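Iron-regulated outer membrane protein (Neisseria meningitidis, PDB 4B7O) is a TonB-dependent transporter of the meningococcal outer membrane that takes up iron, probably carried by siderophores, through a beta-barrel holding a plug domain. Local coordinates at residues Gln634-Leu643 against Gly655-Gly666; Tyr506-Tyr514 against Ile526-Glu535. All coordinates share one frame; numbering follows the deposited sequence.

Interaction 1. Residues Gln634-Leu643 against Gly655-Gly666; sequences QVGRAWTASL and GWRGRYVQKAVG. Unlike the reference sequence in segment 634-643: Ala638 (reference Thr).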
loop_
_atom_site.group_PDB
_atom_site.type_symbol
_atom_site.label_atom_id
_atom_site.label_comp_id
_atom_site.label_asym_id
_atom_site.label_seq_id
_atom_site.Cartn_x
_atom_site.Cartn_y
_atom_site.Cartn_z
ATOM N N GLN A 634 -15.158 -7.540 2.160
ATOM C CA GLN A 634 -15.870 -7.437 3.456
ATOM C C GLN A 634 -15.152 -8.152 4.641
ATOM O O GLN A 634 -15.343 -9.357 4.867
ATOM C CB GLN A 634 -17.290 -8.011 3.337
ATOM C CG GLN A 634 -18.146 -7.874 4.618
ATOM C CD GLN A 634 -18.332 -6.410 5.030
ATOM O OE1 GLN A 634 -17.604 -5.868 5.913
ATOM N NE2 GLN A 634 -19.276 -5.748 4.372
ATOM N N VAL A 635 -14.319 -7.407 5.365
ATOM C CA VAL A 635 -13.527 -7.911 6.482
ATOM C C VAL A 635 -14.481 -7.942 7.692
ATOM O O VAL A 635 -15.478 -7.186 7.755
ATOM C CB VAL A 635 -12.268 -7.025 6.696
ATOM C CG1 VAL A 635 -11.334 -7.593 7.762
ATOM C CG2 VAL A 635 -11.464 -6.957 5.398
ATOM N N GLY A 636 -14.227 -8.852 8.621
ATOM C CA GLY A 636 -15.079 -8.986 9.795
ATOM C C GLY A 636 -14.581 -7.924 10.746
ATOM O O GLY A 636 -13.517 -7.345 10.550
ATOM N N ARG A 637 -15.358 -7.609 11.756
ATOM C CA ARG A 637 -14.933 -6.559 12.666
ATOM C C ARG A 637 -13.577 -6.940 13.251
ATOM O O ARG A 637 -13.412 -8.052 13.753
ATOM C CB ARG A 637 -15.949 -6.448 13.796
ATOM C CG ARG A 637 -15.767 -5.206 14.655
ATOM C CD ARG A 637 -17.098 -4.820 15.236
ATOM N NE ARG A 637 -17.352 -5.626 16.401
ATOM C CZ ARG A 637 -18.552 -5.826 16.907
ATOM N NH1 ARG A 637 -19.618 -5.296 16.335
ATOM N NH2 ARG A 637 -18.679 -6.581 17.965
ATOM N N ALA A 638 -12.631 -6.011 13.254
ATOM C CA ALA A 638 -11.324 -6.341 13.673
ATOM C C ALA A 638 -11.003 -5.672 14.988
ATOM O O ALA A 638 -11.218 -4.481 15.112
ATOM C CB ALA A 638 -10.311 -5.953 12.571
ATOM N N TRP A 639 -10.468 -6.443 15.945
ATOM C CA TRP A 639 -10.090 -5.949 17.262
ATOM C C TRP A 639 -8.640 -6.174 17.429
ATOM O O TRP A 639 -8.155 -7.219 17.066
ATOM C CB TRP A 639 -10.765 -6.731 18.378
ATOM C CG TRP A 639 -12.274 -6.704 18.338
ATOM C CD1 TRP A 639 -13.090 -7.454 17.535
ATOM C CD2 TRP A 639 -13.186 -5.864 19.129
ATOM N NE1 TRP A 639 -14.400 -7.161 17.761
ATOM C CE2 TRP A 639 -14.531 -6.230 18.716
ATOM C CE3 TRP A 639 -13.019 -4.867 20.096
ATOM C CZ2 TRP A 639 -15.669 -5.625 19.251
ATOM C CZ3 TRP A 639 -14.169 -4.256 20.642
ATOM C CH2 TRP A 639 -15.463 -4.626 20.231
ATOM N N THR A 640 -7.939 -5.216 18.029
ATOM C CA THR A 640 -6.533 -5.359 18.283
ATOM C C THR A 640 -6.364 -4.913 19.703
ATOM O O THR A 640 -7.187 -4.138 20.186
ATOM C CB THR A 640 -5.643 -4.513 17.315
ATOM O OG1 THR A 640 -6.207 -3.225 17.077
ATOM C CG2 THR A 640 -5.591 -5.139 15.944
ATOM N N ALA A 641 -5.326 -5.388 20.394
ATOM C CA ALA A 641 -5.034 -4.886 21.740
ATOM C C ALA A 641 -3.615 -5.256 22.039
ATOM O O ALA A 641 -3.117 -6.253 21.519
ATOM C CB ALA A 641 -5.936 -5.534 22.790
ATOM N N SER A 642 -2.955 -4.502 22.913
ATOM C CA SER A 642 -1.704 -5.000 23.438
ATOM C C SER A 642 -1.498 -4.508 24.818
ATOM O O SER A 642 -2.041 -3.480 25.215
ATOM C CB SER A 642 -0.471 -4.610 22.576
ATOM O OG SER A 642 -0.436 -3.224 22.321
ATOM N N LEU A 643 -0.642 -5.215 25.536
ATOM C CA LEU A 643 -0.278 -4.798 26.860
ATOM C C LEU A 643 1.165 -5.017 26.950
ATOM O O LEU A 643 1.628 -6.086 26.603
ATOM C CB LEU A 643 -1.006 -5.680 27.858
ATOM C CG LEU A 643 -0.773 -5.358 29.315
ATOM C CD1 LEU A 643 -1.148 -3.884 29.529
ATOM C CD2 LEU A 643 -1.658 -6.288 30.151
ATOM N N GLY A 655 5.798 -8.028 26.273
ATOM C CA GLY A 655 4.433 -7.725 26.022
ATOM C C GLY A 655 3.706 -8.771 25.257
ATOM O O GLY A 655 4.287 -9.708 24.764
ATOM N N TRP A 656 2.412 -8.553 25.142
ATOM C CA TRP A 656 1.518 -9.425 24.465
ATOM C C TRP A 656 0.834 -8.580 23.449
ATOM O O TRP A 656 0.586 -7.395 23.704
ATOM C CB TRP A 656 0.464 -9.927 25.479
ATOM C CG TRP A 656 -0.792 -10.396 24.827
ATOM C CD1 TRP A 656 -1.010 -11.614 24.216
ATOM C CD2 TRP A 656 -2.020 -9.636 24.614
ATOM N NE1 TRP A 656 -2.261 -11.662 23.696
ATOM C CE2 TRP A 656 -2.917 -10.508 23.915
ATOM C CE3 TRP A 656 -2.448 -8.373 24.951
ATOM C CZ2 TRP A 656 -4.186 -10.122 23.570
ATOM C CZ3 TRP A 656 -3.738 -8.011 24.617
ATOM C CH2 TRP A 656 -4.573 -8.853 23.915
ATOM N N ARG A 657 0.451 -9.190 22.325
ATOM C CA ARG A 657 -0.258 -8.477 21.279
ATOM C C ARG A 657 -1.339 -9.393 20.707
ATOM O O ARG A 657 -1.170 -10.590 20.643
ATOM C CB ARG A 657 0.723 -8.045 20.184
ATOM C CG ARG A 657 0.086 -7.179 19.120
ATOM C CD ARG A 657 1.069 -6.588 18.104
ATOM N NE ARG A 657 1.811 -5.387 18.587
ATOM C CZ ARG A 657 3.127 -5.360 18.897
ATOM N NH1 ARG A 657 3.870 -6.449 18.847
ATOM N NH2 ARG A 657 3.719 -4.245 19.290
ATOM N N GLY A 658 -2.464 -8.867 20.306
ATOM C CA GLY A 658 -3.468 -9.788 19.833
ATOM C C GLY A 658 -4.323 -9.153 18.786
ATOM O O GLY A 658 -4.502 -7.953 18.792
ATOM N N ARG A 659 -4.849 -9.966 17.878
ATOM C CA ARG A 659 -5.646 -9.450 16.814
ATOM C C ARG A 659 -6.750 -10.421 16.612
ATOM O O ARG A 659 -6.497 -11.611 16.395
ATOM C CB ARG A 659 -4.802 -9.352 15.561
ATOM C CG ARG A 659 -5.508 -8.639 14.447
ATOM C CD ARG A 659 -4.628 -8.557 13.228
ATOM N NE ARG A 659 -5.434 -8.173 12.075
ATOM C CZ ARG A 659 -5.649 -6.917 11.669
ATOM N NH1 ARG A 659 -5.124 -5.892 12.312
ATOM N NH2 ARG A 659 -6.402 -6.695 10.608
ATOM N N TYR A 660 -7.984 -9.943 16.712
ATOM C CA TYR A 660 -9.105 -10.815 16.578
ATOM C C TYR A 660 -9.974 -10.272 15.522
ATOM O O TYR A 660 -10.332 -9.083 15.535
ATOM C CB TYR A 660 -9.860 -10.927 17.894
ATOM C CG TYR A 660 -9.234 -11.938 18.873
ATOM C CD1 TYR A 660 -7.935 -11.740 19.389
ATOM C CD2 TYR A 660 -9.956 -13.095 19.300
ATOM C CE1 TYR A 660 -7.372 -12.649 20.286
ATOM C CE2 TYR A 660 -9.391 -14.000 20.214
ATOM C CZ TYR A 660 -8.114 -13.760 20.693
ATOM O OH TYR A 660 -7.536 -14.624 21.558
ATOM N N VAL A 661 -10.304 -11.122 14.560
ATOM C CA VAL A 661 -11.306 -10.734 13.586
ATOM C C VAL A 661 -12.513 -11.634 13.610
ATOM O O VAL A 661 -12.404 -12.855 13.689
ATOM C CB VAL A 661 -10.751 -10.338 12.193
ATOM C CG1 VAL A 661 -9.242 -10.335 12.154
ATOM C CG2 VAL A 661 -11.406 -11.066 11.029
ATOM N N GLN A 662 -13.668 -10.994 13.627
ATOM C CA GLN A 662 -14.942 -11.677 13.711
ATOM C C GLN A 662 -15.351 -12.197 12.311
ATOM O O GLN A 662 -14.818 -11.779 11.296
ATOM C CB GLN A 662 -15.997 -10.706 14.266
ATOM C CG GLN A 662 -15.758 -10.422 15.721
ATOM C CD GLN A 662 -16.908 -9.679 16.365
ATOM O OE1 GLN A 662 -16.882 -8.452 16.492
ATOM N NE2 GLN A 662 -17.899 -10.427 16.827
ATOM N N LYS A 663 -16.293 -13.116 12.304
ATOM C CA LYS A 663 -16.825 -13.768 11.137
ATOM C C LYS A 663 -17.401 -12.717 10.216
ATOM O O LYS A 663 -18.111 -11.849 10.643
ATOM C CB LYS A 663 -17.926 -14.728 11.642
ATOM C CG LYS A 663 -18.632 -15.633 10.630
ATOM C CD LYS A 663 -19.638 -16.552 11.344
ATOM C CE LYS A 663 -20.817 -16.930 10.454
ATOM N NZ LYS A 663 -22.080 -17.173 11.230
ATOM N N ALA A 664 -17.081 -12.779 8.941
ATOM C CA ALA A 664 -17.723 -11.915 7.956
ATOM C C ALA A 664 -18.597 -12.770 7.078
ATOM O O ALA A 664 -18.421 -13.990 7.016
ATOM C CB ALA A 664 -16.683 -11.234 7.095
ATOM N N VAL A 665 -19.523 -12.124 6.375
ATOM C CA VAL A 665 -20.415 -12.792 5.444
ATOM C C VAL A 665 -20.671 -11.762 4.350
ATOM O O VAL A 665 -20.604 -10.537 4.609
ATOM C CB VAL A 665 -21.779 -13.191 6.083
ATOM C CG1 VAL A 665 -21.626 -13.697 7.517
ATOM C CG2 VAL A 665 -22.762 -12.021 6.066
ATOM N N GLY A 666 -20.984 -12.242 3.146
ATOM C CA GLY A 666 -21.255 -11.361 2.023
ATOM C C GLY A 666 -20.038 -11.002 1.174
ATOM O O GLY A 666 -18.898 -10.855 1.655
HETATM O O HOH W 1 -17.837 -9.012 11.672
#

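Interaction 2. Residues Tyr506-Tyr514 against Ile526-Glu535; sequences YASRSPRLY and ISIADGTKAE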
loop_
_atom_site.group_PDB
_atom_site.type_symbol
_atom_site.label_atom_id
_atom_site.label_comp_id
_atom_site.label_asym_id
_atom_site.label_seq_id
_atom_site.Cartn_x
_atom_site.Cartn_y
_atom_site.Cartn_z
ATOM N N TYR A 506 -14.215 15.716 -2.129
ATOM C CA TYR A 506 -14.259 15.062 -3.400
ATOM C C TYR A 506 -12.842 14.740 -3.858
ATOM O O TYR A 506 -11.855 15.501 -3.573
ATOM C CB TYR A 506 -14.876 16.009 -4.440
ATOM C CG TYR A 506 -16.371 16.015 -4.368
ATOM C CD1 TYR A 506 -17.100 15.060 -5.037
ATOM C CD2 TYR A 506 -17.056 16.943 -3.556
ATOM C CE1 TYR A 506 -18.481 15.025 -4.951
ATOM C CE2 TYR A 506 -18.428 16.927 -3.476
ATOM C CZ TYR A 506 -19.134 15.988 -4.175
ATOM O OH TYR A 506 -20.500 15.971 -4.093
ATOM N N ALA A 507 -12.726 13.605 -4.555
ATOM C CA ALA A 507 -11.452 13.245 -5.261
ATOM C C ALA A 507 -11.743 12.311 -6.406
ATOM O O ALA A 507 -12.759 11.561 -6.400
ATOM C CB ALA A 507 -10.392 12.650 -4.283
ATOM N N SER A 508 -10.881 12.363 -7.423
ATOM C CA SER A 508 -11.074 11.454 -8.571
ATOM C C SER A 508 -9.858 10.585 -8.819
ATOM O O SER A 508 -8.734 10.978 -8.533
ATOM C CB SER A 508 -11.466 12.191 -9.852
ATOM O OG SER A 508 -10.637 13.333 -9.979
ATOM N N ARG A 509 -10.107 9.409 -9.355
ATOM C CA ARG A 509 -9.060 8.510 -9.776
ATOM C C ARG A 509 -9.328 8.071 -11.216
ATOM O O ARG A 509 -10.413 7.594 -11.520
ATOM C CB ARG A 509 -9.088 7.309 -8.886
ATOM C CG ARG A 509 -7.756 6.620 -8.733
ATOM C CD ARG A 509 -7.835 5.752 -7.493
ATOM N NE ARG A 509 -6.849 4.701 -7.491
ATOM C CZ ARG A 509 -5.639 4.854 -7.016
ATOM N NH1 ARG A 509 -5.289 6.007 -6.481
ATOM N NH2 ARG A 509 -4.792 3.835 -7.046
ATOM N N SER A 510 -8.334 8.270 -12.082
ATOM C CA SER A 510 -8.342 7.804 -13.487
ATOM C C SER A 510 -8.300 6.315 -13.640
ATOM O O SER A 510 -7.730 5.620 -12.811
ATOM C CB SER A 510 -7.095 8.346 -14.198
ATOM O OG SER A 510 -5.897 8.061 -13.477
ATOM N N PRO A 511 -8.904 5.795 -14.715
ATOM C CA PRO A 511 -8.992 4.337 -14.930
ATOM C C PRO A 511 -7.610 3.753 -14.872
ATOM O O PRO A 511 -6.676 4.395 -15.342
ATOM C CB PRO A 511 -9.475 4.225 -16.368
ATOM C CG PRO A 511 -9.948 5.582 -16.777
ATOM C CD PRO A 511 -9.730 6.543 -15.673
ATOM N N ARG A 512 -7.454 2.586 -14.274
ATOM C CA ARG A 512 -6.143 1.921 -14.303
ATOM C C ARG A 512 -5.925 1.212 -15.626
ATOM O O ARG A 512 -6.857 0.644 -16.190
ATOM C CB ARG A 512 -5.988 0.918 -13.180
ATOM C CG ARG A 512 -6.768 1.270 -11.926
ATOM C CD ARG A 512 -6.436 2.607 -11.259
ATOM N NE ARG A 512 -7.286 2.678 -10.043
ATOM C CZ ARG A 512 -8.578 3.047 -10.003
ATOM N NH1 ARG A 512 -9.227 3.505 -11.083
ATOM N NH2 ARG A 512 -9.225 2.997 -8.848
ATOM N N LEU A 513 -4.703 1.266 -16.134
ATOM C CA LEU A 513 -4.321 0.427 -17.289
ATOM C C LEU A 513 -4.486 -1.041 -16.928
ATOM O O LEU A 513 -4.334 -1.431 -15.783
ATOM C CB LEU A 513 -2.883 0.714 -17.687
ATOM C CG LEU A 513 -2.541 2.194 -17.919
ATOM C CD1 LEU A 513 -1.054 2.486 -17.832
ATOM C CD2 LEU A 513 -3.085 2.719 -19.246
ATOM N N TYR A 514 -4.848 -1.852 -17.901
ATOM C CA TYR A 514 -5.043 -3.319 -17.699
ATOM C C TYR A 514 -3.749 -4.015 -17.225
ATOM O O TYR A 514 -2.657 -3.419 -17.281
ATOM C CB TYR A 514 -5.550 -3.923 -19.030
ATOM C CG TYR A 514 -6.198 -5.290 -18.992
ATOM C CD1 TYR A 514 -7.445 -5.501 -18.372
ATOM C CD2 TYR A 514 -5.581 -6.387 -19.641
ATOM C CE1 TYR A 514 -8.047 -6.771 -18.374
ATOM C CE2 TYR A 514 -6.167 -7.637 -19.627
ATOM C CZ TYR A 514 -7.375 -7.837 -19.015
ATOM O OH TYR A 514 -7.894 -9.124 -19.059
ATOM N N ILE A 526 -7.656 -4.901 -25.409
ATOM C CA ILE A 526 -8.209 -4.215 -24.247
ATOM C C ILE A 526 -8.175 -2.744 -24.535
ATOM O O ILE A 526 -7.128 -2.083 -24.384
ATOM C CB ILE A 526 -7.368 -4.406 -22.979
ATOM C CG1 ILE A 526 -7.260 -5.891 -22.581
ATOM C CG2 ILE A 526 -7.921 -3.500 -21.885
ATOM C CD1 ILE A 526 -8.559 -6.587 -22.222
ATOM N N SER A 527 -9.333 -2.233 -24.929
ATOM C CA SER A 527 -9.481 -0.825 -25.252
ATOM C C SER A 527 -10.101 0.015 -24.074
ATOM O O SER A 527 -10.258 -0.453 -22.935
ATOM C CB SER A 527 -10.298 -0.705 -26.550
ATOM O OG SER A 527 -10.075 0.558 -27.173
ATOM N N ILE A 528 -10.464 1.250 -24.365
ATOM C CA ILE A 528 -11.227 2.052 -23.429
ATOM C C ILE A 528 -12.380 2.685 -24.204
ATOM O O ILE A 528 -12.174 3.173 -25.312
ATOM C CB ILE A 528 -10.335 3.127 -22.826
ATOM C CG1 ILE A 528 -11.091 3.948 -21.771
ATOM C CG2 ILE A 528 -9.719 3.976 -23.918
ATOM C CD1 ILE A 528 -10.178 4.822 -20.933
ATOM N N ALA A 529 -13.584 2.659 -23.631
ATOM C CA ALA A 529 -14.772 3.202 -24.284
ATOM C C ALA A 529 -14.699 4.709 -24.453
ATOM O O ALA A 529 -13.888 5.375 -23.813
ATOM C CB ALA A 529 -16.005 2.797 -23.528
ATOM N N ASP A 530 -15.500 5.244 -25.358
ATOM C CA ASP A 530 -15.578 6.710 -25.541
ATOM C C ASP A 530 -16.132 7.443 -24.318
ATOM O O ASP A 530 -17.083 6.974 -23.673
ATOM C CB ASP A 530 -16.464 7.061 -26.756
ATOM C CG ASP A 530 -15.667 7.152 -28.064
ATOM O OD1 ASP A 530 -14.544 7.750 -28.070
ATOM O OD2 ASP A 530 -16.186 6.623 -29.085
ATOM N N GLY A 531 -15.569 8.621 -24.048
ATOM C CA GLY A 531 -15.965 9.459 -22.903
ATOM C C GLY A 531 -16.004 8.804 -21.517
ATOM O O GLY A 531 -16.638 9.348 -20.621
ATOM N N THR A 532 -15.354 7.648 -21.321
ATOM C CA THR A 532 -15.338 7.049 -19.993
ATOM C C THR A 532 -14.533 7.935 -19.034
ATOM O O THR A 532 -13.433 8.362 -19.355
ATOM C CB THR A 532 -14.856 5.574 -19.909
ATOM O OG1 THR A 532 -13.498 5.513 -19.455
ATOM C CG2 THR A 532 -15.020 4.841 -21.182
ATOM N N LYS A 533 -15.115 8.204 -17.870
ATOM C CA LYS A 533 -14.613 9.203 -16.917
ATOM C C LYS A 533 -13.821 8.539 -15.777
ATOM O O LYS A 533 -13.891 7.301 -15.583
ATOM C CB LYS A 533 -15.798 9.951 -16.262
ATOM C CG LYS A 533 -17.039 10.219 -17.136
ATOM C CD LYS A 533 -17.142 11.697 -17.497
ATOM C CE LYS A 533 -17.438 11.884 -18.985
ATOM N NZ LYS A 533 -18.601 11.068 -19.483
ATOM N N ALA A 534 -13.135 9.388 -15.015
ATOM C CA ALA A 534 -12.560 9.049 -13.684
ATOM C C ALA A 534 -13.599 8.709 -12.627
ATOM O O ALA A 534 -14.679 9.270 -12.611
ATOM C CB ALA A 534 -11.669 10.161 -13.165
ATOM N N GLU A 535 -13.253 7.759 -11.761
ATOM C CA GLU A 535 -14.021 7.394 -10.583
ATOM C C GLU A 535 -14.034 8.579 -9.669
ATOM O O GLU A 535 -12.969 9.153 -9.377
ATOM C CB GLU A 535 -13.313 6.271 -9.852
ATOM C CG GLU A 535 -13.675 4.903 -10.364
ATOM C CD GLU A 535 -12.810 3.802 -9.754
ATOM O OE1 GLU A 535 -11.771 4.146 -9.107
ATOM O OE2 GLU A 535 -13.190 2.605 -9.888
#

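Interaction 1. Residues Gln634-Leu643 against Gly655-Gly666
Ala638-Leu643 and Gly655-Val661 run antiparallel, their axes 168° apart and 4.6 Å at closest approach, as the two arms of a beta hairpin in the wall of the transporter's barrel. Trp639 with Tyr660, Ala641 with Gly658 and Leu643 with Trp656 are the hydrogen-bonded pairs, each joined by two backbone bonds; the Trp639 N to Tyr660 O bond is 2.7 Å. Beyond the last bridge Gln662 N still donates to Arg637 O, and at Gly636 the chains stay close enough for a CA-H...O contact, Gly636 CA lying 3.2 Å from Gln662 O. A water links Arg637 N to Lys663 O. On the face bearing Thr640, Ser642, Arg657 and Arg659 the barrel wall meets the plug: Arg657 and Arg659 form salt bridges with Glu91 and Asp96, respectively, while Thr640 OG1 hydrogen-bonds to Glu91 O and Ser642 OG to Glu91 OE2. Arg659 is extended from CG to NE alongside Thr640, whose CG2 is 3.7 Å from Arg659 NH1; this NH1 donates to Lys90 O. The other face carries the two tryptophans. With CG of Trp656 anti to its backbone N (chi1 158°), the indole leans toward Gly658 and the neighbouring strand, one face over Gly658 N at its rim, and brings CH2 3.8 Å from Ala641 CB. Gln662 extends beside Arg637, its OE1 over one face of the guanidinium with NE 2.9 Å away, at an angle too poor for a hydrogen bond. That oxygen instead accepts from Trp639 NE1 at 3.1 Å, lying in the indole plane, although the donor stands above the amide plane.

Interaction 2. Residues Tyr506-Tyr514 against Ile526-Glu535
The contact sits where barrel strand 498-509 ends and its chain turns into a loop, which the returning segment meets just as strand 535-547 begins. Arg509 and Glu535 make an antiparallel hydrogen-bonded pair: Arg509 N donates to Glu535 O and Glu535 N to Arg509 O, both at 2.9 Å, the second bond more bent. Ala534 points its CB at this junction, 3.3 Å from Arg509 O. The Glu535 side chain, extended beyond CG, crosses Arg512 at about a right angle. Arg512 NH2 meets Glu535 OE1 at 2.8 Å in a salt bridge, on the syn side of the carboxylate and in the guanidinium plane, although the two planes are 85° apart; NH1 adds a weak bond to the same oxygen. This pair lies on the side of the barrel wall that faces the plug, where Arg512 NH2 also donates to Asn115 O and Arg509 forms a salt bridge with Asp118. Arg509 CG lies 3.8 Å above the centre of the Arg512 guanidinium, while Leu566 N holds the other oxygen of Glu535. Farther along the loop Pro511 CG packs on Ile528 CD1 at 4.2 Å. At the far end Ile526 lies across the Tyr514 ring: CG1 is 3.4 Å from Tyr514 CD2, and CD1 makes a CH-pi contact 3.7 Å from the ring centroid, 13° off the normal.

Interaction 1 lies within the barrel wall; interaction 2 lies where the wall passes into a loop. They come in series along the chain, interaction 2 closing before interaction 1 opens. Their centres are about 35 Å apart and their nearest atoms about 16 Å, so they do not touch. Interaction 1 joins neighbouring strands 638-647 and 652-665; interaction 2 joins the end of strand 498-509 to the start of strand 535-547, with the loop and short strand 525-528 between. Strands 551-567, 578-600 and 603-618 continue the antiparallel pairing from one contact to the other. Both contacts therefore lie where the wall meets the plug, at two separate places.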